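Long-range contacts in EmrA (Aquifex aeolicus, PDB 4TKO), which is the periplasmic adaptor of a major facilitator superfamily multidrug efflux pump and probably takes part in moving xenobiotics out of the cell: residues 13-18 with 256-261; 46-51 with 220-225; 57-62 with 214-219; 231-236 with 246-251. All blocks are in the same frame, centred on the assembly; numbering follows the deposited sequence.

Contact 1 (13-18 with 256-261); sequences VFVKAD and FYVEVL
Strands 13-17 and 256-261 run antiparallel, with 147° between their directions: Phe14 and Glu259, then Lys16 and Tyr257, form hydrogen-bonded pairs, each closed by two nearly straight backbone bonds such as Phe14 N to Glu259 O at 2.7 Å. On the face carrying these four side chains, the Tyr257 ring leans back over the partner strand. Its CG stands between the backbone N and carbonyl carbon (chi1 64°), which lays one ring face against Lys16 in a CH-pi contact, Lys16 CB being 4.0 Å from the ring centroid. Asp18, though poorly ordered, reaches the same ring, while its OD2 is salt-bridged to Lys325, a residue that also makes a cation-pi contact with Tyr257. The pairing belongs to the sheet of the AaeA-like beta-barrel region, where strand 321-330 pairs along the other edge of strand 256-263. Beyond CB the Lys16 chain runs past Glu259, with Lys16 CD 3.4 Å from Glu259 OE2, but Lys16 NZ remains 4.5 Å from Glu259 OE2, too far for a salt bridge. The reverse face is apolar: Val15 CG1 meets Phe256 CD1 at 4.0 Å, and Val13 CG2 meets Val258 CG1 at 4.1 Å.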
loop_
_atom_site.group_PDB
_atom_site.type_symbol
_atom_site.label_atom_id
_atom_site.label_comp_id
_atom_site.label_asym_id
_atom_site.label_seq_id
_atom_site.Cartn_x
_atom_site.Cartn_y
_atom_site.Cartn_z
ATOM N N VAL A 13 -40.996 -40.578 3.177
ATOM C CA VAL A 13 -39.571 -40.280 3.276
ATOM C C VAL A 13 -39.231 -38.910 2.678
ATOM O O VAL A 13 -39.627 -38.572 1.554
ATOM C CB VAL A 13 -38.695 -41.398 2.597
ATOM C CG1 VAL A 13 -39.547 -42.573 2.112
ATOM C CG2 VAL A 13 -37.873 -40.839 1.455
ATOM N N PHE A 14 -38.496 -38.112 3.443
ATOM C CA PHE A 14 -38.086 -36.789 2.964
ATOM C C PHE A 14 -36.598 -36.647 3.073
ATOM O O PHE A 14 -36.042 -36.823 4.164
ATOM C CB PHE A 14 -38.768 -35.675 3.759
ATOM C CG PHE A 14 -40.243 -35.862 3.878
ATOM C CD1 PHE A 14 -40.773 -36.702 4.858
ATOM C CD2 PHE A 14 -41.100 -35.246 2.980
ATOM C CE1 PHE A 14 -42.125 -36.901 4.946
ATOM C CE2 PHE A 14 -42.445 -35.436 3.070
ATOM C CZ PHE A 14 -42.965 -36.262 4.052
ATOM N N VAL A 15 -35.957 -36.347 1.948
ATOM C CA VAL A 15 -34.550 -35.980 1.984
ATOM C C VAL A 15 -34.426 -34.560 2.565
ATOM O O VAL A 15 -35.007 -33.581 2.058
ATOM C CB VAL A 15 -33.906 -36.082 0.574
ATOM C CG1 VAL A 15 -32.484 -35.621 0.594
ATOM C CG2 VAL A 15 -33.961 -37.510 0.075
ATOM N N LYS A 16 -33.666 -34.445 3.649
ATOM C CA LYS A 16 -33.502 -33.158 4.316
ATOM C C LYS A 16 -32.034 -32.775 4.471
ATOM O O LYS A 16 -31.141 -33.603 4.293
ATOM C CB LYS A 16 -34.186 -33.177 5.685
ATOM C CG LYS A 16 -35.664 -33.532 5.624
ATOM C CD LYS A 16 -36.433 -32.956 6.803
ATOM C CE LYS A 16 -36.498 -31.437 6.734
ATOM N NZ LYS A 16 -37.289 -30.866 7.858
ATOM N N ALA A 17 -31.795 -31.510 4.801
ATOM C CA ALA A 17 -30.441 -30.995 4.960
ATOM C C ALA A 17 -30.277 -30.275 6.293
ATOM O O ALA A 17 -30.960 -29.287 6.564
ATOM C CB ALA A 17 -30.091 -30.063 3.807
ATOM N N ASP A 18 -29.369 -30.779 7.124
ATOM C CA ASP A 18 -29.093 -30.166 8.417
ATOM C C ASP A 18 -28.448 -28.793 8.261
ATOM O O ASP A 18 -29.017 -27.780 8.671
ATOM C CB ASP A 18 -28.196 -31.073 9.264
ATOM C CG ASP A 18 -28.982 -31.927 10.239
ATOM O OD1 ASP A 18 -30.072 -31.488 10.668
ATOM O OD2 ASP A 18 -28.510 -33.032 10.578
ATOM N N PHE A 256 -26.688 -33.966 4.083
ATOM C CA PHE A 256 -27.906 -34.703 3.779
ATOM C C PHE A 256 -28.195 -35.920 4.679
ATOM O O PHE A 256 -27.300 -36.718 5.034
ATOM C CB PHE A 256 -27.869 -35.187 2.334
ATOM C CG PHE A 256 -28.073 -34.114 1.316
ATOM C CD1 PHE A 256 -29.232 -33.349 1.313
ATOM C CD2 PHE A 256 -27.122 -33.895 0.326
ATOM C CE1 PHE A 256 -29.441 -32.362 0.342
ATOM C CE2 PHE A 256 -27.328 -32.924 -0.650
ATOM C CZ PHE A 256 -28.492 -32.151 -0.638
ATOM N N TYR A 257 -29.471 -36.053 5.029
ATOM C CA TYR A 257 -29.985 -37.242 5.680
ATOM C C TYR A 257 -31.393 -37.499 5.193
ATOM O O TYR A 257 -32.001 -36.658 4.516
ATOM C CB TYR A 257 -29.976 -37.116 7.199
ATOM C CG TYR A 257 -30.880 -36.033 7.734
ATOM C CD1 TYR A 257 -30.514 -34.702 7.637
ATOM C CD2 TYR A 257 -32.087 -36.338 8.358
ATOM C CE1 TYR A 257 -31.309 -33.708 8.130
ATOM C CE2 TYR A 257 -32.900 -35.332 8.859
ATOM C CZ TYR A 257 -32.499 -34.016 8.737
ATOM O OH TYR A 257 -33.272 -32.985 9.218
ATOM N N VAL A 258 -31.911 -38.674 5.522
ATOM C CA VAL A 258 -33.276 -38.989 5.155
ATOM C C VAL A 258 -34.108 -38.959 6.407
ATOM O O VAL A 258 -33.671 -39.436 7.470
ATOM C CB VAL A 258 -33.383 -40.347 4.469
ATOM C CG1 VAL A 258 -34.839 -40.721 4.263
ATOM C CG2 VAL A 258 -32.642 -40.308 3.147
ATOM N N GLU A 259 -35.277 -38.338 6.293
ATOM C CA GLU A 259 -36.204 -38.282 7.404
ATOM C C GLU A 259 -37.411 -39.120 7.059
ATOM O O GLU A 259 -38.050 -38.950 6.010
ATOM C CB GLU A 259 -36.613 -36.847 7.720
ATOM C CG GLU A 259 -37.504 -36.717 8.964
ATOM C CD GLU A 259 -38.408 -35.475 8.938
ATOM O OE1 GLU A 259 -38.623 -34.870 10.013
ATOM O OE2 GLU A 259 -38.915 -35.105 7.850
ATOM N N VAL A 260 -37.714 -40.036 7.955
ATOM C CA VAL A 260 -38.802 -40.968 7.734
ATOM C C VAL A 260 -39.851 -40.769 8.811
ATOM O O VAL A 260 -39.517 -40.675 9.995
ATOM C CB VAL A 260 -38.274 -42.412 7.727
ATOM C CG1 VAL A 260 -39.395 -43.393 7.631
ATOM C CG2 VAL A 260 -37.329 -42.590 6.549
ATOM N N LEU A 261 -41.107 -40.643 8.390
ATOM C CA LEU A 261 -42.227 -40.561 9.339
ATOM C C LEU A 261 -42.857 -41.931 9.496
ATOM O O LEU A 261 -43.610 -42.381 8.626
ATOM C CB LEU A 261 -43.281 -39.551 8.879
ATOM C CG LEU A 261 -42.711 -38.147 8.924
ATOM C CD1 LEU A 261 -43.795 -37.132 8.730
ATOM C CD2 LEU A 261 -41.975 -37.940 10.249
#

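Contact 2 (46-51 with 220-225); sequences EALAKL and TVLIAP
Leu48 crosses to Leu222 first by its backbone, Leu48 N donating to Leu222 O at 2.8 Å, and its side chain then follows the same partner. Leu48 CB lies 3.7 Å from Leu222 O and Leu48 CG 3.8 Å from it; both stand beside the carbonyl oxygen that accepts from the residue's own N-H. A chi1 of -49° sets CG anti to the carbonyl carbon, on the side of Leu222 O; from there Leu48 CD1 comes to 4.3 Å from Leu222 CG, and Leu48 CD2 reaches Ala224 CB at 4.1 Å. Phe248 and Leu23, from other strands, also press on this leucine, a buried residue. Strands 47-51 and 221-223 run antiparallel, at 158°, in a four-stranded sheet of the barrel-sandwich hybrid, the lipoyl-like domain of adaptor proteins; the long helical hairpin is inserted between these two strands in sequence. Further bonds hold the ends of the pair, Ala224 N to Glu46 O at one and Leu51 N to Thr220 O at the other; between them, the bent bond from Leu222 N to Ala49 O adds little. The face opposite Leu222 carries Ala47 and Val221, Ala47 CB against Val221 CG1 at 3.7 Å. Lys50 shares that face, and Lys50 CG passes Val221 CG2 at 4.2 Å. Glu46 turns its carboxylate away from this strand pair, to a salt bridge with Lys36.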
loop_
_atom_site.group_PDB
_atom_site.type_symbol
_atom_site.label_atom_id
_atom_site.label_comp_id
_atom_site.label_asym_id
_atom_site.label_seq_id
_atom_site.Cartn_x
_atom_site.Cartn_y
_atom_site.Cartn_z
ATOM N N GLU A 46 -16.743 -21.942 -8.662
ATOM C CA GLU A 46 -17.656 -21.667 -9.772
ATOM C C GLU A 46 -18.421 -20.373 -9.565
ATOM O O GLU A 46 -18.777 -20.022 -8.428
ATOM C CB GLU A 46 -18.658 -22.810 -9.955
ATOM C CG GLU A 46 -18.065 -24.137 -10.393
ATOM C CD GLU A 46 -19.102 -25.065 -11.014
ATOM O OE1 GLU A 46 -19.183 -26.232 -10.581
ATOM O OE2 GLU A 46 -19.831 -24.635 -11.941
ATOM N N ALA A 47 -18.685 -19.668 -10.662
ATOM C CA ALA A 47 -19.573 -18.509 -10.610
ATOM C C ALA A 47 -21.009 -18.979 -10.582
ATOM O O ALA A 47 -21.384 -19.894 -11.314
ATOM C CB ALA A 47 -19.354 -17.589 -11.785
ATOM N N LEU A 48 -21.807 -18.355 -9.724
ATOM C CA LEU A 48 -23.211 -18.701 -9.604
ATOM C C LEU A 48 -24.040 -17.625 -10.238
ATOM O O LEU A 48 -25.072 -17.911 -10.841
ATOM C CB LEU A 48 -23.609 -18.875 -8.138
ATOM C CG LEU A 48 -22.685 -19.772 -7.307
ATOM C CD1 LEU A 48 -23.092 -19.747 -5.860
ATOM C CD2 LEU A 48 -22.691 -21.212 -7.819
ATOM N N ALA A 49 -23.579 -16.381 -10.120
ATOM C CA ALA A 49 -24.335 -15.244 -10.628
ATOM C C ALA A 49 -23.459 -14.016 -10.728
ATOM O O ALA A 49 -22.341 -14.015 -10.229
ATOM C CB ALA A 49 -25.499 -14.973 -9.749
ATOM N N LYS A 50 -23.961 -12.958 -11.355
ATOM C CA LYS A 50 -23.108 -11.811 -11.616
ATOM C C LYS A 50 -23.899 -10.515 -11.595
ATOM O O LYS A 50 -25.042 -10.475 -12.049
ATOM C CB LYS A 50 -22.398 -12.005 -12.962
ATOM C CG LYS A 50 -21.663 -10.803 -13.490
ATOM C CD LYS A 50 -21.855 -10.696 -15.003
ATOM C CE LYS A 50 -20.566 -10.268 -15.696
ATOM N NZ LYS A 50 -19.559 -11.373 -15.701
ATOM N N LEU A 51 -23.294 -9.464 -11.046
ATOM C CA LEU A 51 -23.915 -8.143 -11.026
ATOM C C LEU A 51 -23.369 -7.255 -12.146
ATOM O O LEU A 51 -22.283 -7.481 -12.670
ATOM C CB LEU A 51 -23.696 -7.470 -9.680
ATOM C CG LEU A 51 -24.214 -8.179 -8.410
ATOM C CD1 LEU A 51 -23.913 -7.367 -7.154
ATOM C CD2 LEU A 51 -25.707 -8.467 -8.495
ATOM N N THR A 220 -18.450 -8.486 -7.747
ATOM C CA THR A 220 -19.707 -8.472 -8.480
ATOM C C THR A 220 -19.981 -9.857 -9.043
ATOM O O THR A 220 -21.091 -10.136 -9.495
ATOM C CB THR A 220 -19.730 -7.432 -9.607
ATOM O OG1 THR A 220 -18.622 -7.648 -10.484
ATOM C CG2 THR A 220 -19.664 -6.019 -9.041
ATOM N N VAL A 221 -18.987 -10.737 -8.998
ATOM C CA VAL A 221 -19.260 -12.120 -9.334
ATOM C C VAL A 221 -19.346 -12.981 -8.087
ATOM O O VAL A 221 -18.383 -13.148 -7.357
ATOM C CB VAL A 221 -18.208 -12.714 -10.284
ATOM C CG1 VAL A 221 -18.578 -14.155 -10.611
ATOM C CG2 VAL A 221 -18.126 -11.901 -11.569
ATOM N N LEU A 222 -20.527 -13.524 -7.856
ATOM C CA LEU A 222 -20.765 -14.454 -6.766
ATOM C C LEU A 222 -20.181 -15.846 -7.030
ATOM O O LEU A 222 -20.731 -16.605 -7.822
ATOM C CB LEU A 222 -22.273 -14.556 -6.526
ATOM C CG LEU A 222 -22.715 -15.494 -5.416
ATOM C CD1 LEU A 222 -21.946 -15.209 -4.129
ATOM C CD2 LEU A 222 -24.192 -15.340 -5.188
ATOM N N ILE A 223 -19.084 -16.198 -6.366
ATOM C CA ILE A 223 -18.510 -17.524 -6.589
ATOM C C ILE A 223 -18.763 -18.413 -5.386
ATOM O O ILE A 223 -18.962 -17.915 -4.280
ATOM C CB ILE A 223 -16.991 -17.477 -6.887
ATOM C CG1 ILE A 223 -16.182 -17.228 -5.624
ATOM C CG2 ILE A 223 -16.679 -16.424 -7.930
ATOM C CD1 ILE A 223 -14.694 -17.293 -5.860
ATOM N N ALA A 224 -18.764 -19.728 -5.611
ATOM C CA ALA A 224 -19.117 -20.689 -4.566
ATOM C C ALA A 224 -17.958 -20.949 -3.609
ATOM O O ALA A 224 -16.844 -21.245 -4.041
ATOM C CB ALA A 224 -19.588 -21.989 -5.185
ATOM N N PRO A 225 -18.226 -20.828 -2.298
ATOM C CA PRO A 225 -17.245 -20.953 -1.208
ATOM C C PRO A 225 -16.846 -22.394 -0.909
ATOM O O PRO A 225 -15.810 -22.643 -0.289
ATOM C CB PRO A 225 -17.974 -20.349 -0.012
ATOM C CG PRO A 225 -19.433 -20.624 -0.296
ATOM C CD PRO A 225 -19.575 -20.500 -1.795
#

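Contact 3 (57-62 with 214-219); sequences ELEKRT and EQKIKD
Ile217 and Lys60 meet at the middle of this helix pair, the isoleucine's CD1 resting 3.7 Å from Lys60 CD. The same methyl lies 3.6 Å from Glu57 CG, so the tip of Ile217 sits between the aliphatic parts of two charged residues one turn apart, crossing each at about a right angle. Lys60 then carries its ammonium past the isoleucine: its CG is anti to the backbone N (chi1 171°) and the remaining chain is extended, bringing NZ to a salt bridge with Glu214 OE2 at 3.0 Å. Glu214 bends at chi2 to meet it. A second charge pair lies on the other flank of Ile217, where Glu59 reaches across to Lys216; this salt bridge is long, Glu59 OE2 to Lys216 NZ 3.8 Å. Behind these side chains stand regular helical turns, as in the bond from Arg61 N to Glu57 O at 3.1 Å. The helices are antiparallel, with 163° between their directions and short-segment axes 9.3 Å apart. They form the root of the helical hairpin, for which coiled coil is predicted on both arms. Glu59 and Lys60 also touch Ala213, while Tyr56 packs against Lys216 and Ile217. At the end of helix 202-218, Asp219 is tied to Arg26 by a salt bridge. One apolar side chain flanked by two Glu-Lys pairs, all of them partly open to solvent, implies a seam held by modest apolar contact together with charge attraction, which water probably weakens, especially at the longer Glu59-Lys216 pair.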
loop_
_atom_site.group_PDB
_atom_site.type_symbol
_atom_site.label_atom_id
_atom_site.label_comp_id
_atom_site.label_asym_id
_atom_site.label_seq_id
_atom_site.Cartn_x
_atom_site.Cartn_y
_atom_site.Cartn_z
ATOM N N GLU A 57 -16.872 0.231 -11.825
ATOM C CA GLU A 57 -15.764 0.420 -12.753
ATOM C C GLU A 57 -15.555 1.891 -13.078
ATOM O O GLU A 57 -14.432 2.336 -13.289
ATOM C CB GLU A 57 -15.988 -0.385 -14.021
ATOM C CG GLU A 57 -15.675 -1.846 -13.821
ATOM C CD GLU A 57 -15.946 -2.695 -15.049
ATOM O OE1 GLU A 57 -16.881 -2.364 -15.814
ATOM O OE2 GLU A 57 -15.220 -3.699 -15.244
ATOM N N LEU A 58 -16.641 2.643 -13.111
ATOM C CA LEU A 58 -16.542 4.083 -13.245
ATOM C C LEU A 58 -15.834 4.644 -12.021
ATOM O O LEU A 58 -14.872 5.402 -12.137
ATOM C CB LEU A 58 -17.926 4.718 -13.403
ATOM C CG LEU A 58 -17.897 6.239 -13.572
ATOM C CD1 LEU A 58 -17.454 6.630 -14.982
ATOM C CD2 LEU A 58 -19.229 6.876 -13.215
ATOM N N GLU A 59 -16.318 4.253 -10.849
ATOM C CA GLU A 59 -15.747 4.678 -9.578
ATOM C C GLU A 59 -14.238 4.463 -9.547
ATOM O O GLU A 59 -13.501 5.310 -9.066
ATOM C CB GLU A 59 -16.410 3.929 -8.422
ATOM C CG GLU A 59 -15.872 4.277 -7.041
ATOM C CD GLU A 59 -16.353 3.307 -5.961
ATOM O OE1 GLU A 59 -15.984 2.111 -6.026
ATOM O OE2 GLU A 59 -17.103 3.736 -5.052
ATOM N N LYS A 60 -13.784 3.334 -10.072
ATOM C CA LYS A 60 -12.363 3.039 -10.103
ATOM C C LYS A 60 -11.655 3.974 -11.067
ATOM O O LYS A 60 -10.590 4.503 -10.770
ATOM C CB LYS A 60 -12.110 1.587 -10.507
ATOM C CG LYS A 60 -10.645 1.263 -10.766
ATOM C CD LYS A 60 -10.468 -0.159 -11.270
ATOM C CE LYS A 60 -9.075 -0.391 -11.827
ATOM N NZ LYS A 60 -8.986 -1.611 -12.684
ATOM N N ARG A 61 -12.251 4.188 -12.227
ATOM C CA ARG A 61 -11.575 4.951 -13.254
ATOM C C ARG A 61 -11.708 6.440 -12.988
ATOM O O ARG A 61 -10.857 7.213 -13.401
ATOM C CB ARG A 61 -12.108 4.567 -14.627
ATOM C CG ARG A 61 -11.703 3.137 -15.002
ATOM C CD ARG A 61 -12.269 2.717 -16.341
ATOM N NE ARG A 61 -11.983 3.712 -17.367
ATOM C CZ ARG A 61 -12.496 3.686 -18.591
ATOM N NH1 ARG A 61 -13.323 2.705 -18.937
ATOM N NH2 ARG A 61 -12.185 4.637 -19.465
ATOM N N THR A 62 -12.753 6.839 -12.274
ATOM C CA THR A 62 -12.818 8.195 -11.741
ATOM C C THR A 62 -11.585 8.450 -10.873
ATOM O O THR A 62 -11.085 9.567 -10.794
ATOM C CB THR A 62 -14.101 8.429 -10.901
ATOM O OG1 THR A 62 -15.233 8.557 -11.770
ATOM C CG2 THR A 62 -13.989 9.693 -10.061
ATOM N N GLU A 214 -11.140 -2.066 -7.077
ATOM C CA GLU A 214 -10.960 -3.291 -7.844
ATOM C C GLU A 214 -11.551 -4.473 -7.094
ATOM O O GLU A 214 -11.927 -5.471 -7.711
ATOM C CB GLU A 214 -9.482 -3.541 -8.161
ATOM C CG GLU A 214 -9.024 -2.884 -9.464
ATOM C CD GLU A 214 -7.559 -2.424 -9.437
ATOM O OE1 GLU A 214 -6.934 -2.429 -8.348
ATOM O OE2 GLU A 214 -7.033 -2.053 -10.513
ATOM N N GLN A 215 -11.645 -4.367 -5.769
ATOM C CA GLN A 215 -12.254 -5.447 -5.004
ATOM C C GLN A 215 -13.743 -5.452 -5.250
ATOM O O GLN A 215 -14.322 -6.493 -5.551
ATOM C CB GLN A 215 -11.969 -5.328 -3.513
ATOM C CG GLN A 215 -10.991 -6.383 -3.022
ATOM C CD GLN A 215 -11.425 -7.791 -3.379
ATOM O OE1 GLN A 215 -12.594 -8.133 -3.243
ATOM N NE2 GLN A 215 -10.482 -8.614 -3.845
ATOM N N LYS A 216 -14.360 -4.282 -5.142
ATOM C CA LYS A 216 -15.792 -4.171 -5.353
ATOM C C LYS A 216 -16.153 -4.736 -6.736
ATOM O O LYS A 216 -17.161 -5.423 -6.891
ATOM C CB LYS A 216 -16.254 -2.718 -5.204
ATOM C CG LYS A 216 -15.919 -2.111 -3.853
ATOM C CD LYS A 216 -16.550 -0.741 -3.641
ATOM C CE LYS A 216 -16.054 -0.143 -2.325
ATOM N NZ LYS A 216 -16.105 1.354 -2.283
ATOM N N ILE A 217 -15.302 -4.475 -7.724
ATOM C CA ILE A 217 -15.535 -4.952 -9.067
ATOM C C ILE A 217 -15.461 -6.476 -9.102
ATOM O O ILE A 217 -16.305 -7.137 -9.698
ATOM C CB ILE A 217 -14.522 -4.345 -10.061
ATOM C CG1 ILE A 217 -14.786 -2.852 -10.233
ATOM C CG2 ILE A 217 -14.610 -5.035 -11.416
ATOM C CD1 ILE A 217 -13.629 -2.103 -10.831
ATOM N N LYS A 218 -14.449 -7.030 -8.459
ATOM C CA LYS A 218 -14.292 -8.475 -8.387
ATOM C C LYS A 218 -15.448 -9.124 -7.597
ATOM O O LYS A 218 -15.859 -10.248 -7.890
ATOM C CB LYS A 218 -12.927 -8.816 -7.761
ATOM C CG LYS A 218 -12.674 -10.298 -7.544
ATOM C CD LYS A 218 -11.248 -10.552 -7.079
ATOM C CE LYS A 218 -11.140 -11.873 -6.327
ATOM N NZ LYS A 218 -11.979 -11.887 -5.087
ATOM N N ASP A 219 -15.982 -8.405 -6.615
ATOM C CA ASP A 219 -17.068 -8.932 -5.793
ATOM C C ASP A 219 -18.420 -8.947 -6.500
ATOM O O ASP A 219 -19.435 -9.365 -5.910
ATOM C CB ASP A 219 -17.201 -8.131 -4.491
ATOM C CG ASP A 219 -16.091 -8.430 -3.502
ATOM O OD1 ASP A 219 -15.609 -9.598 -3.477
ATOM O OD2 ASP A 219 -15.708 -7.483 -2.758
#

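Contact 4 (231-236 with 246-251); sequences AKRFIS and PAFALV
Arg233 and Phe248 are brought side by side by different first torsions: CG of the arginine is anti to its own N (chi1 170°), whereas the phenylalanine's is anti to the carbonyl carbon (chi1 -54°). The two side chains point the same way, Arg233 CD lying 3.5 Å from Phe248 CE2, and the guanidinium plane is turned 52° from the ring. Beyond the ring the guanidinium passes to another partner, NE forming a salt bridge with Asp37. From two residues further along, Ile235 approaches Phe248 at about a right angle, Ile235 CD1 touching Phe248 CE1 at 3.9 Å and Ala247 CB at 3.8 Å. Phe234 lies on the opposite side of the strand pair, Phe234 CD2 4.0 Å from Pro246 CB, and Phe234 N donates to Ala247 O at 2.7 Å. The antiparallel pairing contains a classic beta bulge: Ala231 and Lys232 both face Ala249, where Ala249 O accepts from Ala231 N at 2.7 Å and Ala249 N donates to Lys232 O at 3.0 Å. Along its other edge strand 246-251 pairs with strand 7-24, with a second classic bulge where Ala247 and Phe248 face Leu23, while the Phe248 ring packs against Leu48 and Ala49 of strand 47-51 in the other sheet.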
loop_
_atom_site.group_PDB
_atom_site.type_symbol
_atom_site.label_atom_id
_atom_site.label_comp_id
_atom_site.label_asym_id
_atom_site.label_seq_id
_atom_site.Cartn_x
_atom_site.Cartn_y
_atom_site.Cartn_z
ATOM N N ALA A 231 -29.618 -25.344 -3.054
ATOM C CA ALA A 231 -30.832 -25.711 -2.349
ATOM C C ALA A 231 -31.962 -24.725 -2.590
ATOM O O ALA A 231 -33.135 -25.107 -2.512
ATOM C CB ALA A 231 -30.543 -25.826 -0.852
ATOM N N LYS A 232 -31.608 -23.465 -2.857
ATOM C CA LYS A 232 -32.586 -22.411 -3.131
ATOM C C LYS A 232 -31.952 -21.313 -3.968
ATOM O O LYS A 232 -30.743 -21.080 -3.897
ATOM C CB LYS A 232 -33.148 -21.814 -1.830
ATOM C CG LYS A 232 -33.922 -22.807 -0.956
ATOM C CD LYS A 232 -35.383 -22.391 -0.743
ATOM C CE LYS A 232 -36.271 -23.578 -0.307
ATOM N NZ LYS A 232 -36.759 -24.365 -1.495
ATOM N N ARG A 233 -32.768 -20.649 -4.777
ATOM C CA ARG A 233 -32.324 -19.471 -5.506
ATOM C C ARG A 233 -33.286 -18.322 -5.275
ATOM O O ARG A 233 -34.459 -18.402 -5.622
ATOM C CB ARG A 233 -32.201 -19.751 -7.007
ATOM C CG ARG A 233 -31.968 -18.484 -7.803
ATOM C CD ARG A 233 -31.407 -18.758 -9.178
ATOM N NE ARG A 233 -32.436 -19.262 -10.080
ATOM C CZ ARG A 233 -33.314 -18.498 -10.718
ATOM N NH1 ARG A 233 -33.288 -17.183 -10.558
ATOM N NH2 ARG A 233 -34.226 -19.053 -11.506
ATOM N N PHE A 234 -32.791 -17.237 -4.700
ATOM C CA PHE A 234 -33.671 -16.155 -4.297
ATOM C C PHE A 234 -33.698 -15.032 -5.304
ATOM O O PHE A 234 -34.453 -14.082 -5.148
ATOM C CB PHE A 234 -33.244 -15.594 -2.948
ATOM C CG PHE A 234 -33.274 -16.591 -1.846
ATOM C CD1 PHE A 234 -34.477 -17.081 -1.373
ATOM C CD2 PHE A 234 -32.102 -17.034 -1.263
ATOM C CE1 PHE A 234 -34.504 -18.002 -0.345
ATOM C CE2 PHE A 234 -32.128 -17.946 -0.227
ATOM C CZ PHE A 234 -33.324 -18.432 0.229
ATOM N N ILE A 235 -32.865 -15.119 -6.325
ATOM C CA ILE A 235 -32.692 -13.957 -7.198
ATOM C C ILE A 235 -33.009 -14.252 -8.647
ATOM O O ILE A 235 -32.882 -15.378 -9.124
ATOM C CB ILE A 235 -31.258 -13.392 -7.131
ATOM C CG1 ILE A 235 -30.261 -14.496 -7.484
ATOM C CG2 ILE A 235 -30.984 -12.845 -5.757
ATOM C CD1 ILE A 235 -28.846 -14.033 -7.721
ATOM N N SER A 236 -33.417 -13.209 -9.346
ATOM C CA SER A 236 -33.682 -13.320 -10.757
ATOM C C SER A 236 -32.900 -12.247 -11.459
ATOM O O SER A 236 -32.612 -11.193 -10.882
ATOM C CB SER A 236 -35.182 -13.171 -11.056
ATOM O OG SER A 236 -35.895 -14.288 -10.578
ATOM N N PRO A 246 -29.158 -12.609 0.878
ATOM C CA PRO A 246 -29.115 -13.989 0.387
ATOM C C PRO A 246 -29.531 -14.131 -1.086
ATOM O O PRO A 246 -30.607 -13.693 -1.498
ATOM C CB PRO A 246 -30.112 -14.709 1.297
ATOM C CG PRO A 246 -30.149 -13.890 2.536
ATOM C CD PRO A 246 -30.044 -12.477 2.046
ATOM N N ALA A 247 -28.663 -14.764 -1.864
ATOM C CA ALA A 247 -28.891 -15.012 -3.278
ATOM C C ALA A 247 -29.182 -16.500 -3.536
ATOM O O ALA A 247 -30.110 -16.827 -4.274
ATOM C CB ALA A 247 -27.680 -14.548 -4.093
ATOM N N PHE A 248 -28.367 -17.385 -2.953
ATOM C CA PHE A 248 -28.613 -18.826 -2.998
ATOM C C PHE A 248 -28.465 -19.443 -1.628
ATOM O O PHE A 248 -27.891 -18.842 -0.709
ATOM C CB PHE A 248 -27.652 -19.558 -3.948
ATOM C CG PHE A 248 -27.615 -18.999 -5.338
ATOM C CD1 PHE A 248 -26.896 -17.845 -5.616
ATOM C CD2 PHE A 248 -28.279 -19.636 -6.367
ATOM C CE1 PHE A 248 -26.863 -17.335 -6.893
ATOM C CE2 PHE A 248 -28.250 -19.128 -7.649
ATOM C CZ PHE A 248 -27.537 -17.982 -7.916
ATOM N N ALA A 249 -28.973 -20.662 -1.505
ATOM C CA ALA A 249 -28.600 -21.529 -0.400
ATOM C C ALA A 249 -27.780 -22.717 -0.931
ATOM O O ALA A 249 -28.162 -23.355 -1.904
ATOM C CB ALA A 249 -29.820 -21.997 0.324
ATOM N N LEU A 250 -26.644 -22.989 -0.302
ATOM C CA LEU A 250 -25.788 -24.083 -0.725
ATOM C C LEU A 250 -25.731 -25.149 0.344
ATOM O O LEU A 250 -25.520 -24.849 1.515
ATOM C CB LEU A 250 -24.382 -23.596 -1.022
ATOM C CG LEU A 250 -23.666 -24.389 -2.108
ATOM C CD1 LEU A 250 -24.464 -24.338 -3.386
ATOM C CD2 LEU A 250 -22.284 -23.822 -2.325
ATOM N N VAL A 251 -25.924 -26.396 -0.069
ATOM C CA VAL A 251 -25.922 -27.514 0.853
ATOM C C VAL A 251 -24.635 -28.311 0.708
ATOM O O VAL A 251 -24.221 -28.675 -0.394
ATOM C CB VAL A 251 -27.135 -28.437 0.612
ATOM C CG1 VAL A 251 -27.016 -29.746 1.425
ATOM C CG2 VAL A 251 -28.413 -27.698 0.947
#

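In the fold
The four contacts follow the long axis of an elongated chain. Contact 3, at the hairpin root, has its centre about 16 Å from that of contact 2; the centre of contact 4 is about 12 Å from that of contact 2, and the centre of contact 1 about 20 Å from that of contact 4. In sequence contact 3 is nested within contact 2, contact 4 follows, and contact 1 encloses all three. Contacts 2 and 3 share two direct strand-helix connections. Contacts 2 and 4 belong to different sheets that pack face to face through Leu222 and Phe248. Contacts 4 and 1 join one sheet through strand 7-24, with Val251 touching Phe256, so hairpin, lipoyl-like domain and barrel region form a continuous series.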